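Local coordinates for protein RNase NGR3 (Nicotiana glutinosa, PDB 1VCZ) that probably cleaves single-stranded RNA as a secreted plant ribonuclease of the T2 family, and binds guanosine-5'-monophosphate here, at residues F13-P18 / D118-S123; Y160-V165 / I173-L178. All coordinates share one frame; numbering follows the deposited sequence.

Contact 1 (F13-P18 / D118-S123); sequences FVQQWP and DFRKKS. With 5GP (guanosine-5'-monophosphate), chain C.
The ring of Phe13 carries the methylene of Phe119 on one face: CB of Phe119 stands 3.9 Å from the ring centroid, nearly over the face, a CH-pi contact displaced toward the rim. CB of Arg120 meets the ring edge in plane, and Phe13 CZ comes within 3.4 Å of Arg120 N. This is the alpha+beta packing of the RNase T2 fold, in which helix 109-123 crosses one side of the antiparallel sheet, here at strand 10-16, with the two axes at 69°. A phenylalanine suits the place because a flat apolar ring can lie against the Phe119 methylene while its CE2-CZ end reaches the helix backbone; with CG anti to the backbone N (chi1 176°), it is carried out from the strand to the helix. The ring of Phe119 itself leads away and meets Phe187 edge to face.

Beside this apolar patch Gln15 supplies the polar contact. NE2 of Gln15 donates to OG of Ser123 (3.0 Å), the hydroxyl lying 22° out of the amide plane. The Gln15 side chain crosses that of Arg120 at about a right angle, and OE1 touches its CG; the guanidinium turns elsewhere, to a salt bridge with Asp39. An alanine in place of Gln15 would remove the whole amide and is likely to leave the Ser123 hydroxyl without its donor and the water bound to OE1 without one of its two acceptors.

Gln16, next along the strand, points to the opposite side of the sheet and grips guanine with two nearly straight bonds, its amide turned steeply against the plane of the base: NE2 donates to O6 of 5GP, and N1 of 5GP donates to OE1 of Gln16 at 3.1 Å. Back at the helix, a single water links the two segments, donating to Gln15 OE1 at 2.7 Å and to the carbonyl O of Arg120.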
ATOM      1  N   PHE A  13       1.615  -2.147  -6.559  1.00  8.53           N
ATOM      2  CA  PHE A  13       1.656  -2.614  -5.172  1.00 11.52           C
ATOM      3  C   PHE A  13       1.617  -1.306  -4.385  1.00 11.56           C
ATOM      4  O   PHE A  13       2.551  -0.480  -4.438  1.00 11.30           O
ATOM      5  CB  PHE A  13       2.936  -3.416  -4.851  1.00 13.68           C
ATOM      6  CG  PHE A  13       3.026  -3.824  -3.398  1.00 10.98           C
ATOM      7  CD1 PHE A  13       1.973  -4.500  -2.781  1.00 14.23           C
ATOM      8  CD2 PHE A  13       4.146  -3.506  -2.650  1.00 12.10           C
ATOM      9  CE1 PHE A  13       2.042  -4.852  -1.421  1.00 14.39           C
ATOM     10  CE2 PHE A  13       4.238  -3.840  -1.308  1.00 15.36           C
ATOM     11  CZ  PHE A  13       3.191  -4.516  -0.677  1.00 16.14           C
ATOM     12  N   VAL A  14       0.503  -1.109  -3.683  1.00 10.27           N
ATOM     13  CA  VAL A  14       0.242   0.105  -2.932  1.00 12.04           C
ATOM     14  C   VAL A  14       0.316  -0.044  -1.413  1.00 10.78           C
ATOM     15  O   VAL A  14      -0.322  -0.925  -0.815  1.00 13.85           O
ATOM     16  CB  VAL A  14      -1.154   0.656  -3.309  1.00 15.15           C
ATOM     17  CG1 VAL A  14      -1.335   2.091  -2.776  1.00 13.27           C
ATOM     18  CG2 VAL A  14      -1.312   0.620  -4.838  1.00 13.35           C
ATOM     19  N   GLN A  15       1.121   0.825  -0.800  1.00 15.81           N
ATOM     20  CA  GLN A  15       1.261   0.855   0.657  1.00 14.57           C
ATOM     21  C   GLN A  15       0.802   2.211   1.171  1.00 13.89           C
ATOM     22  O   GLN A  15       0.872   3.225   0.467  1.00 13.74           O
ATOM     23  CB  GLN A  15       2.715   0.613   1.095  1.00 12.75           C
ATOM     24  CG  GLN A  15       3.158  -0.819   0.828  1.00 15.83           C
ATOM     25  CD  GLN A  15       4.615  -1.019   1.082  1.00 18.53           C
ATOM     26  OE1 GLN A  15       5.030  -1.243   2.225  1.00 18.96           O
ATOM     27  NE2 GLN A  15       5.415  -0.919   0.029  1.00 14.69           N
ATOM     28  N   GLN A  16       0.302   2.228   2.398  1.00 15.42           N
ATOM     29  CA  GLN A  16      -0.159   3.482   2.986  1.00 15.31           C
ATOM     30  C   GLN A  16       0.607   3.758   4.279  1.00 17.15           C
ATOM     31  O   GLN A  16       1.129   2.832   4.914  1.00 16.99           O
ATOM     32  CB  GLN A  16      -1.676   3.424   3.280  1.00 18.23           C
ATOM     33  CG  GLN A  16      -2.105   2.427   4.361  1.00 28.66           C
ATOM     34  CD  GLN A  16      -3.591   2.550   4.746  1.00 34.04           C
ATOM     35  OE1 GLN A  16      -4.190   3.631   4.647  1.00 28.70           O
ATOM     36  NE2 GLN A  16      -4.176   1.447   5.210  1.00 35.74           N
ATOM     37  N   TRP A  17       0.705   5.031   4.631  1.00 16.51           N
ATOM     38  CA  TRP A  17       1.352   5.452   5.875  1.00 16.98           C
ATOM     39  C   TRP A  17       0.152   5.704   6.791  1.00 15.86           C
ATOM     40  O   TRP A  17      -0.550   6.711   6.649  1.00 18.76           O
ATOM     41  CB  TRP A  17       2.122   6.753   5.669  1.00 21.20           C
ATOM     42  CG  TRP A  17       2.816   7.208   6.931  1.00 15.44           C
ATOM     43  CD1 TRP A  17       2.631   8.392   7.592  1.00 18.25           C
ATOM     44  CD2 TRP A  17       3.797   6.479   7.676  1.00 16.62           C
ATOM     45  NE1 TRP A  17       3.443   8.442   8.709  1.00 14.90           N
ATOM     46  CE2 TRP A  17       4.169   7.286   8.787  1.00 20.67           C
ATOM     47  CE3 TRP A  17       4.404   5.228   7.517  1.00 20.12           C
ATOM     48  CZ2 TRP A  17       5.117   6.875   9.734  1.00 16.50           C
ATOM     49  CZ3 TRP A  17       5.358   4.817   8.466  1.00 23.16           C
ATOM     50  CH2 TRP A  17       5.700   5.650   9.559  1.00 23.13           C
ATOM     51  N   PRO A  18      -0.113   4.780   7.733  1.00 20.74           N
ATOM     52  CA  PRO A  18      -1.241   4.883   8.668  1.00 22.04           C
ATOM     53  C   PRO A  18      -1.458   6.250   9.286  1.00 18.32           C
ATOM     54  O   PRO A  18      -2.571   6.777   9.278  1.00 21.17           O
ATOM     55  CB  PRO A  18      -0.917   3.812   9.720  1.00 21.92           C
ATOM     56  CG  PRO A  18      -0.232   2.771   8.915  1.00 29.87           C
ATOM     57  CD  PRO A  18       0.726   3.620   8.067  1.00 19.29           C
ATOM     58  N   ASP A 118       4.948 -10.469   1.204  1.00 15.06           N
ATOM     59  CA  ASP A 118       6.332 -10.592   0.747  1.00 18.67           C
ATOM     60  C   ASP A 118       6.839  -9.290   0.120  1.00 19.64           C
ATOM     61  O   ASP A 118       7.970  -8.850   0.385  1.00 15.54           O
ATOM     62  CB  ASP A 118       6.454 -11.728  -0.266  1.00 17.69           C
ATOM     63  CG  ASP A 118       6.264 -13.114   0.371  1.00 29.90           C
ATOM     64  OD1 ASP A 118       6.204 -13.189   1.624  1.00 28.00           O
ATOM     65  OD2 ASP A 118       6.189 -14.118  -0.388  1.00 25.30           O
ATOM     66  N   PHE A 119       6.025  -8.667  -0.725  1.00 13.20           N
ATOM     67  CA  PHE A 119       6.468  -7.400  -1.317  1.00 16.48           C
ATOM     68  C   PHE A 119       6.524  -6.241  -0.320  1.00 18.75           C
ATOM     69  O   PHE A 119       7.327  -5.318  -0.492  1.00 16.84           O
ATOM     70  CB  PHE A 119       5.596  -7.056  -2.544  1.00 15.28           C
ATOM     71  CG  PHE A 119       5.933  -7.890  -3.746  1.00 17.70           C
ATOM     72  CD1 PHE A 119       5.030  -8.807  -4.267  1.00 19.76           C
ATOM     73  CD2 PHE A 119       7.199  -7.807  -4.317  1.00 19.85           C
ATOM     74  CE1 PHE A 119       5.381  -9.635  -5.333  1.00 16.77           C
ATOM     75  CE2 PHE A 119       7.559  -8.636  -5.392  1.00 22.71           C
ATOM     76  CZ  PHE A 119       6.638  -9.559  -5.900  1.00 20.69           C
ATOM     77  N   ARG A 120       5.689  -6.263   0.726  1.00 15.67           N
ATOM     78  CA  ARG A 120       5.754  -5.197   1.712  1.00 18.46           C
ATOM     79  C   ARG A 120       7.115  -5.336   2.417  1.00 21.81           C
ATOM     80  O   ARG A 120       7.822  -4.354   2.643  1.00 17.25           O
ATOM     81  CB  ARG A 120       4.641  -5.310   2.773  1.00 16.02           C
ATOM     82  CG  ARG A 120       4.554  -4.060   3.657  1.00 20.26           C
ATOM     83  CD  ARG A 120       3.817  -4.330   4.978  1.00 24.51           C
ATOM     84  NE  ARG A 120       4.655  -5.155   5.843  1.00 26.77           N
ATOM     85  CZ  ARG A 120       5.607  -4.680   6.643  1.00 27.88           C
ATOM     86  NH1 ARG A 120       5.842  -3.380   6.710  1.00 28.10           N
ATOM     87  NH2 ARG A 120       6.355  -5.519   7.350  1.00 31.62           N
ATOM     88  N   LYS A 121       7.477  -6.568   2.755  1.00 23.68           N
ATOM     89  CA  LYS A 121       8.752  -6.808   3.436  1.00 26.01           C
ATOM     90  C   LYS A 121       9.944  -6.492   2.538  1.00 22.50           C
ATOM     91  O   LYS A 121      10.911  -5.871   2.977  1.00 25.06           O
ATOM     92  CB  LYS A 121       8.844  -8.268   3.911  1.00 26.23           C
ATOM     93  CG  LYS A 121       7.761  -8.681   4.914  1.00 37.78           C
ATOM     94  CD  LYS A 121       7.919 -10.159   5.334  1.00 46.28           C
ATOM     95  CE  LYS A 121       7.031 -10.554   6.534  1.00 45.95           C
ATOM     96  NZ  LYS A 121       5.548 -10.556   6.276  1.00 52.28           N
ATOM     97  N   LYS A 122       9.878  -6.908   1.279  1.00 20.54           N
ATOM     98  CA  LYS A 122      10.970  -6.658   0.356  1.00 23.34           C
ATOM     99  C   LYS A 122      11.203  -5.171   0.165  1.00 24.71           C
ATOM    100  O   LYS A 122      12.342  -4.713   0.230  1.00 26.44           O
ATOM    101  CB  LYS A 122      10.705  -7.296  -1.008  1.00 27.17           C
ATOM    102  CG  LYS A 122      10.879  -8.807  -1.079  1.00 32.05           C
ATOM    103  CD  LYS A 122      10.484  -9.294  -2.479  1.00 42.30           C
ATOM    104  CE  LYS A 122      10.456 -10.816  -2.577  1.00 48.05           C
ATOM    105  NZ  LYS A 122       9.917 -11.254  -3.899  1.00 55.91           N
ATOM    106  N   SER A 123      10.130  -4.414  -0.056  1.00 19.98           N
ATOM    107  CA  SER A 123      10.268  -2.985  -0.296  1.00 16.31           C
ATOM    108  C   SER A 123      10.831  -2.268   0.926  1.00 20.01           C
ATOM    109  O   SER A 123      11.426  -1.210   0.788  1.00 18.93           O
ATOM    110  CB  SER A 123       8.932  -2.379  -0.728  1.00 17.90           C
ATOM    111  OG  SER A 123       8.014  -2.395   0.340  1.00 18.23           O
TER
HETATM  112  P   5GP C 296     -10.141  -1.007  -3.062  1.00 81.30           P
HETATM  113  O1P 5GP C 296      -8.719  -0.818  -3.404  1.00 75.11           O
HETATM  114  O2P 5GP C 296     -11.096  -0.059  -3.776  1.00 78.08           O
HETATM  115  O3P 5GP C 296     -10.578  -2.498  -3.306  1.00 80.34           O
HETATM  116  O5' 5GP C 296     -10.394  -0.778  -1.472  1.00 77.32           O
HETATM  117  C5' 5GP C 296     -10.414   0.546  -0.914  1.00 66.83           C
HETATM  118  C4' 5GP C 296     -11.574   0.748   0.041  1.00 61.95           C
HETATM  119  O4' 5GP C 296     -11.159   0.053   1.266  1.00 58.31           O
HETATM  120  C3' 5GP C 296     -11.890   2.173   0.474  1.00 61.80           C
HETATM  121  O3' 5GP C 296     -12.954   2.746  -0.267  1.00 63.70           O
HETATM  122  C2' 5GP C 296     -12.246   2.107   1.964  1.00 58.33           C
HETATM  123  O2' 5GP C 296     -13.669   2.224   2.200  1.00 58.88           O
HETATM  124  C1' 5GP C 296     -11.684   0.756   2.415  1.00 55.55           C
HETATM  125  N9  5GP C 296     -10.674   0.720   3.515  1.00 50.82           N
HETATM  126  C8  5GP C 296     -10.725   0.047   4.710  1.00 43.73           C
HETATM  127  N7  5GP C 296      -9.726   0.280   5.532  1.00 42.57           N
HETATM  128  C5  5GP C 296      -8.884   1.114   4.765  1.00 39.78           C
HETATM  129  C6  5GP C 296      -7.600   1.648   5.124  1.00 38.73           C
HETATM  130  O6  5GP C 296      -6.951   1.418   6.130  1.00 33.68           O
HETATM  131  N1  5GP C 296      -7.092   2.538   4.121  1.00 34.49           N
HETATM  132  C2  5GP C 296      -7.713   2.753   2.883  1.00 42.57           C
HETATM  133  N2  5GP C 296      -7.027   3.589   2.060  1.00 31.20           N
HETATM  134  N3  5GP C 296      -8.901   2.186   2.507  1.00 43.33           N
HETATM  135  C4  5GP C 296      -9.441   1.398   3.524  1.00 45.33           C
HETATM  136  O   HOH W   1       7.394  -1.412   3.507  1.00 18.34           O

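Contact 2 (Y160-V165 / I173-L178); sequences YIECNV and IYQVYL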
ATOM      1  N   TYR A 160       6.027   5.869  -6.865  1.00 18.23           N
ATOM      2  CA  TYR A 160       5.189   7.021  -7.182  1.00 15.86           C
ATOM      3  C   TYR A 160       4.631   7.340  -5.795  1.00 15.43           C
ATOM      4  O   TYR A 160       4.175   6.433  -5.108  1.00 16.48           O
ATOM      5  CB  TYR A 160       4.027   6.641  -8.094  1.00 18.31           C
ATOM      6  CG  TYR A 160       2.969   7.723  -8.121  1.00 14.70           C
ATOM      7  CD1 TYR A 160       3.178   8.913  -8.814  1.00 22.37           C
ATOM      8  CD2 TYR A 160       1.781   7.569  -7.429  1.00 16.78           C
ATOM      9  CE1 TYR A 160       2.216   9.927  -8.816  1.00 24.12           C
ATOM     10  CE2 TYR A 160       0.815   8.566  -7.426  1.00 18.47           C
ATOM     11  CZ  TYR A 160       1.039   9.737  -8.123  1.00 24.51           C
ATOM     12  OH  TYR A 160       0.063  10.692  -8.143  1.00 27.10           O
ATOM     13  N   ILE A 161       4.696   8.597  -5.379  1.00 15.20           N
ATOM     14  CA  ILE A 161       4.216   8.977  -4.058  1.00 18.24           C
ATOM     15  C   ILE A 161       2.932   9.782  -4.147  1.00 16.80           C
ATOM     16  O   ILE A 161       2.829  10.741  -4.911  1.00 18.23           O
ATOM     17  CB  ILE A 161       5.281   9.823  -3.291  1.00 18.88           C
ATOM     18  CG1 ILE A 161       6.591   9.041  -3.147  1.00 24.99           C
ATOM     19  CG2 ILE A 161       4.777  10.139  -1.909  1.00 16.54           C
ATOM     20  CD1 ILE A 161       7.309   8.754  -4.429  1.00 40.53           C
ATOM     21  N   GLU A 162       1.944   9.387  -3.361  1.00 17.67           N
ATOM     22  CA  GLU A 162       0.679  10.094  -3.344  1.00 13.19           C
ATOM     23  C   GLU A 162       0.613  10.817  -2.005  1.00 17.18           C
ATOM     24  O   GLU A 162       0.847  10.209  -0.961  1.00 15.85           O
ATOM     25  CB  GLU A 162      -0.483   9.100  -3.455  1.00 15.39           C
ATOM     26  CG  GLU A 162      -1.855   9.720  -3.198  1.00 24.40           C
ATOM     27  CD  GLU A 162      -2.967   8.672  -3.154  1.00 28.35           C
ATOM     28  OE1 GLU A 162      -2.687   7.466  -3.387  1.00 24.10           O
ATOM     29  OE2 GLU A 162      -4.115   9.059  -2.876  1.00 26.83           O
ATOM     30  N   CYS A 163       0.307  12.108  -2.046  1.00 17.11           N
ATOM     31  CA  CYS A 163       0.221  12.894  -0.825  1.00 18.16           C
ATOM     32  C   CYS A 163      -1.202  13.319  -0.531  1.00 20.45           C
ATOM     33  O   CYS A 163      -2.038  13.338  -1.418  1.00 20.48           O
ATOM     34  CB  CYS A 163       1.091  14.144  -0.966  1.00 16.48           C
ATOM     35  SG  CYS A 163       2.866  13.750  -1.047  1.00 18.38           S
ATOM     36  N   ASN A 164      -1.486  13.610   0.732  1.00 22.83           N
ATOM     37  CA  ASN A 164      -2.787  14.143   1.085  1.00 21.39           C
ATOM     38  C   ASN A 164      -2.494  15.275   2.074  1.00 26.39           C
ATOM     39  O   ASN A 164      -1.327  15.646   2.258  1.00 23.87           O
ATOM     40  CB  ASN A 164      -3.751  13.072   1.636  1.00 24.08           C
ATOM     41  CG  ASN A 164      -3.320  12.478   2.958  1.00 25.90           C
ATOM     42  OD1 ASN A 164      -4.106  11.766   3.608  1.00 26.78           O
ATOM     43  ND2 ASN A 164      -2.088  12.747   3.365  1.00 20.07           N
ATOM     44  N   VAL A 165      -3.517  15.834   2.706  1.00 23.46           N
ATOM     45  CA  VAL A 165      -3.272  16.957   3.610  1.00 28.01           C
ATOM     46  C   VAL A 165      -3.857  16.728   5.006  1.00 27.47           C
ATOM     47  O   VAL A 165      -5.033  16.379   5.134  1.00 31.58           O
ATOM     48  CB  VAL A 165      -3.860  18.243   3.014  1.00 29.26           C
ATOM     49  CG1 VAL A 165      -3.499  19.442   3.890  1.00 34.84           C
ATOM     50  CG2 VAL A 165      -3.353  18.436   1.582  1.00 34.06           C
ATOM     51  N   ILE A 173       3.181  12.577   3.086  1.00 17.30           N
ATOM     52  CA  ILE A 173       3.288  11.348   2.303  1.00 18.64           C
ATOM     53  C   ILE A 173       2.126  10.459   2.771  1.00 20.71           C
ATOM     54  O   ILE A 173       1.962  10.206   3.970  1.00 18.60           O
ATOM     55  CB  ILE A 173       4.687  10.676   2.537  1.00 22.26           C
ATOM     56  CG1 ILE A 173       4.831   9.401   1.709  1.00 22.56           C
ATOM     57  CG2 ILE A 173       4.922  10.396   4.024  1.00 26.08           C
ATOM     58  CD1 ILE A 173       4.023   8.259   2.182  1.00 36.01           C
ATOM     59  N   TYR A 174       1.304   9.988   1.832  1.00 16.79           N
ATOM     60  CA  TYR A 174       0.151   9.171   2.193  1.00 15.49           C
ATOM     61  C   TYR A 174       0.238   7.748   1.663  1.00 16.63           C
ATOM     62  O   TYR A 174       0.101   6.797   2.435  1.00 15.72           O
ATOM     63  CB  TYR A 174      -1.117   9.863   1.705  1.00 16.27           C
ATOM     64  CG  TYR A 174      -2.375   9.028   1.784  1.00 15.41           C
ATOM     65  CD1 TYR A 174      -2.720   8.353   2.955  1.00 21.67           C
ATOM     66  CD2 TYR A 174      -3.240   8.941   0.683  1.00 19.60           C
ATOM     67  CE1 TYR A 174      -3.908   7.608   3.029  1.00 28.28           C
ATOM     68  CE2 TYR A 174      -4.414   8.209   0.741  1.00 16.90           C
ATOM     69  CZ  TYR A 174      -4.745   7.542   1.919  1.00 27.35           C
ATOM     70  OH  TYR A 174      -5.906   6.799   1.993  1.00 26.22           O
ATOM     71  N   GLN A 175       0.437   7.587   0.352  1.00 12.84           N
ATOM     72  CA  GLN A 175       0.582   6.237  -0.191  1.00 15.27           C
ATOM     73  C   GLN A 175       1.810   6.118  -1.096  1.00 15.83           C
ATOM     74  O   GLN A 175       2.255   7.095  -1.685  1.00 16.72           O
ATOM     75  CB  GLN A 175      -0.691   5.825  -0.925  1.00 17.05           C
ATOM     76  CG  GLN A 175      -1.820   5.575   0.071  1.00 17.79           C
ATOM     77  CD  GLN A 175      -3.063   4.947  -0.537  1.00 21.56           C
ATOM     78  OE1 GLN A 175      -3.690   4.105   0.090  1.00 29.97           O
ATOM     79  NE2 GLN A 175      -3.427   5.355  -1.738  1.00 16.90           N
ATOM     80  N   VAL A 176       2.360   4.914  -1.191  1.00 14.73           N
ATOM     81  CA  VAL A 176       3.525   4.713  -2.017  1.00 12.68           C
ATOM     82  C   VAL A 176       3.195   3.600  -2.992  1.00 11.76           C
ATOM     83  O   VAL A 176       2.766   2.523  -2.583  1.00 14.03           O
ATOM     84  CB  VAL A 176       4.738   4.308  -1.164  1.00 13.14           C
ATOM     85  CG1 VAL A 176       5.937   4.011  -2.093  1.00 11.91           C
ATOM     86  CG2 VAL A 176       5.091   5.440  -0.196  1.00 17.55           C
ATOM     87  N   TYR A 177       3.385   3.890  -4.271  1.00 12.48           N
ATOM     88  CA  TYR A 177       3.124   2.926  -5.333  1.00 13.93           C
ATOM     89  C   TYR A 177       4.424   2.394  -5.921  1.00 15.57           C
ATOM     90  O   TYR A 177       5.323   3.158  -6.226  1.00 18.38           O
ATOM     91  CB  TYR A 177       2.341   3.585  -6.480  1.00 14.84           C
ATOM     92  CG  TYR A 177       0.932   3.986  -6.129  1.00 15.06           C
ATOM     93  CD1 TYR A 177       0.690   4.974  -5.189  1.00 15.47           C
ATOM     94  CD2 TYR A 177      -0.161   3.396  -6.764  1.00 25.24           C
ATOM     95  CE1 TYR A 177      -0.594   5.375  -4.881  1.00 20.27           C
ATOM     96  CE2 TYR A 177      -1.460   3.798  -6.459  1.00 20.64           C
ATOM     97  CZ  TYR A 177      -1.661   4.788  -5.514  1.00 25.86           C
ATOM     98  OH  TYR A 177      -2.940   5.209  -5.175  1.00 28.57           O
ATOM     99  N   LEU A 178       4.510   1.077  -6.078  1.00 15.97           N
ATOM    100  CA  LEU A 178       5.649   0.427  -6.724  1.00 11.33           C
ATOM    101  C   LEU A 178       4.962  -0.552  -7.669  1.00 13.80           C
ATOM    102  O   LEU A 178       3.791  -0.895  -7.465  1.00 17.98           O
ATOM    103  CB  LEU A 178       6.517  -0.351  -5.713  1.00 14.35           C
ATOM    104  CG  LEU A 178       7.394   0.524  -4.793  1.00 16.22           C
ATOM    105  CD1 LEU A 178       7.997  -0.338  -3.669  1.00 17.63           C
ATOM    106  CD2 LEU A 178       8.502   1.185  -5.594  1.00 18.82           C
TER
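Backbone bonds between Tyr160 and Tyr177 run both ways and set the register of this antiparallel beta hairpin. At Glu162 it slips by one residue: the carbonyl O of Glu162 accepts from Tyr174 N at 2.8 Å and Gln175 N at 3.0 Å, a classic beta bulge. The covalent tie is the disulfide from Cys163 to Cys199.

Among the side chains, Tyr160 turns its ring edge toward the face of Tyr177, an offset edge-to-face pair with planes at 73°. On the face opposite Glu162 and Tyr177, Ile161 CG2 rests on Ile173 CG1, branched residues that suit a strand. The Asn164 amide stacks on the Tyr174 ring, 12° from parallel; Gln175 CG lies over the opposite face.

Polar side-chain bonds converge on Glu162. Its chain, extended with CG anti to the backbone N (chi1 170°), brings OE1 to Gln175 NE2 (2.8 Å) and Tyr177 OH (2.9 Å), which approach from opposite faces of the carboxylate; OE2 lies at the Tyr174 ring edge.

The NE2 bond would favour the amide orientation that presents Gln175 OE1 to ND1 of His43, a predicted active-site residue; Gln175 is thus its second-shell partner, and Glu162, one step further out, probably steadies that amide.

In the fold
Contact 1 closes before contact 2 opens along the chain, yet their centres lie only about 12 Å apart, because strands 10-16 and 171-181 are neighbours in one antiparallel sheet. Backbone bonds join them directly: Phe13 N probably donates to Leu178 O (2.7 Å), and Val176 N to Gln15 O (2.8 Å), while Val14 packs on Tyr177. Contact 1 fastens helix 109-123 to this sheet; contact 2 adds the hairpin strand 160-165 on the far side of 171-181. The shared sheet thus carries nucleotide-contacting side chains from both, Gln16 from the first and Tyr174 and Gln175 from the second, close to the predicted active-site His43.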